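Local coordinates for coat protein (Sulfolobus turreted icosahedral virus, PDB 2BBD), which forms the icosahedral shell of an archaeal virus as its major capsid protein, with a fold pointing to common ancestry with eukaryotic and bacterial viruses, at residues Leu235-Val238 and Asp244-Lys247. Numbering follows the deposited sequence.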
loop_
_atom_site.group_PDB
_atom_site.type_symbol
_atom_site.label_atom_id
_atom_site.label_comp_id
_atom_site.label_asym_id
_atom_site.label_seq_id
_atom_site.Cartn_x
_atom_site.Cartn_y
_atom_site.Cartn_z
ATOM N N LEU A 235 -1.961 -19.482 5.934
ATOM C CA LEU A 235 -0.739 -19.359 5.143
ATOM C C LEU A 235 -0.151 -20.763 5.181
ATOM O O LEU A 235 0.273 -21.244 6.239
ATOM C CB LEU A 235 0.243 -18.364 5.766
ATOM C CG LEU A 235 1.484 -18.147 4.892
ATOM C CD1 LEU A 235 1.068 -17.473 3.580
ATOM C CD2 LEU A 235 2.523 -17.302 5.635
ATOM N N LYS A 236 -0.122 -21.419 4.028
ATOM C CA LYS A 236 0.349 -22.794 3.972
ATOM C C LYS A 236 1.465 -23.090 2.973
ATOM O O LYS A 236 1.464 -22.580 1.849
ATOM C CB LYS A 236 -0.857 -23.697 3.680
ATOM C CG LYS A 236 -0.576 -25.186 3.584
ATOM C CD LYS A 236 -1.851 -25.910 3.156
ATOM C CE LYS A 236 -1.670 -27.418 3.095
ATOM N NZ LYS A 236 -2.932 -28.099 2.643
ATOM N N ILE A 237 2.413 -23.920 3.403
ATOM C CA ILE A 237 3.527 -24.339 2.560
ATOM C C ILE A 237 2.984 -25.544 1.800
ATOM O O ILE A 237 2.665 -26.567 2.405
ATOM C CB ILE A 237 4.754 -24.799 3.405
ATOM C CG1 ILE A 237 5.153 -23.711 4.407
ATOM C CG2 ILE A 237 5.936 -25.122 2.490
ATOM C CD1 ILE A 237 5.502 -22.382 3.783
ATOM N N VAL A 238 2.866 -25.421 0.484
ATOM C CA VAL A 238 2.339 -26.501 -0.340
ATOM C C VAL A 238 3.424 -27.398 -0.933
ATOM O O VAL A 238 3.164 -28.559 -1.257
ATOM C CB VAL A 238 1.483 -25.940 -1.500
ATOM C CG1 VAL A 238 1.029 -27.066 -2.416
ATOM C CG2 VAL A 238 0.273 -25.206 -0.941
ATOM N N ASP A 244 0.935 -25.892 7.419
ATOM C CA ASP A 244 0.385 -24.579 7.732
ATOM C C ASP A 244 1.416 -23.815 8.539
ATOM O O ASP A 244 2.070 -24.388 9.403
ATOM C CB ASP A 244 -0.883 -24.705 8.585
ATOM C CG ASP A 244 -2.137 -24.950 7.760
ATOM O OD1 ASP A 244 -3.191 -25.253 8.364
ATOM O OD2 ASP A 244 -2.081 -24.828 6.517
ATOM N N LYS A 245 1.566 -22.528 8.250
ATOM C CA LYS A 245 2.490 -21.676 8.989
ATOM C C LYS A 245 1.626 -20.681 9.756
ATOM O O LYS A 245 2.030 -20.123 10.780
ATOM C CB LYS A 245 3.429 -20.938 8.034
ATOM C CG LYS A 245 4.498 -21.827 7.418
ATOM C CD LYS A 245 5.397 -22.441 8.492
ATOM C CE LYS A 245 6.108 -21.373 9.310
ATOM N NZ LYS A 245 7.081 -21.947 10.284
ATOM N N ILE A 246 0.424 -20.465 9.235
ATOM C CA ILE A 246 -0.534 -19.572 9.859
ATOM C C ILE A 246 -1.935 -20.113 9.606
ATOM O O ILE A 246 -2.295 -20.441 8.474
ATOM C CB ILE A 246 -0.461 -18.139 9.289
ATOM C CG1 ILE A 246 0.980 -17.631 9.299
ATOM C CG2 ILE A 246 -1.337 -17.217 10.134
ATOM C CD1 ILE A 246 1.141 -16.223 8.746
ATOM N N LYS A 247 -2.707 -20.221 10.680
ATOM C CA LYS A 247 -4.082 -20.706 10.628
ATOM C C LYS A 247 -4.763 -19.953 11.762
ATOM O O LYS A 247 -4.604 -20.298 12.937
ATOM C CB LYS A 247 -4.131 -22.209 10.889
ATOM C CG LYS A 247 -5.512 -22.811 10.749
ATOM C CD LYS A 247 -5.947 -22.867 9.298
ATOM C CE LYS A 247 -7.333 -23.474 9.185
ATOM N NZ LYS A 247 -7.404 -24.797 9.864
#
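A classic beta bulge interrupts the antiparallel hairpin of strands 230-237 and 243-249, where Lys245 and Ile246 together face the single residue Leu235. The hairpin belongs to a four-stranded antiparallel sheet in the C-terminal part of the coat protein, one of the beta sheets of its double jelly-roll architecture, with 243-249 outermost within this chain. The bulge shows how one carbonyl can serve two successive amides when a strand carries an extra residue. Leu235 O receives Lys245 N at 2.7 Å, almost in line with its C=O bond, and Ile246 N at 3.1 Å, which uses a lone pair in the carbonyl plane. Leu235 N closes the hydrogen-bonded pair by donating to Ile246 O at 2.7 Å. Helical-like backbone angles at Lys245 (phi -113°, psi -24°) turn the strand here and aim both N-H groups at the same oxygen.

On the buried face, Leu235 and Ile246 meet obliquely. CB of Leu235 lies 3.6 Å from CB of Ile246, and farther out the Leu235 methyl CD2 touches Ile246 CD1 at the same separation; Phe279 of strand 270-284 touches Leu235, while Ile273 and Tyr278 of that strand touch Ile246. Lys245 contributes its aliphatic stem: CG comes 3.6 Å from Ile237 CG1, and the bends at chi2 and chi3 then carry its amine away from the partner strand. The opposite face pairs Lys236 with Asp244. With its chain fully extended, Lys236 sends NZ past the carboxylate, and the charged ends remain 5.1 Å apart, NZ to Asp244 OD2. Across the hairpin Asp244 OD2 instead rests against the methylene stem of Lys236, 3.3 Å from both CB and CG.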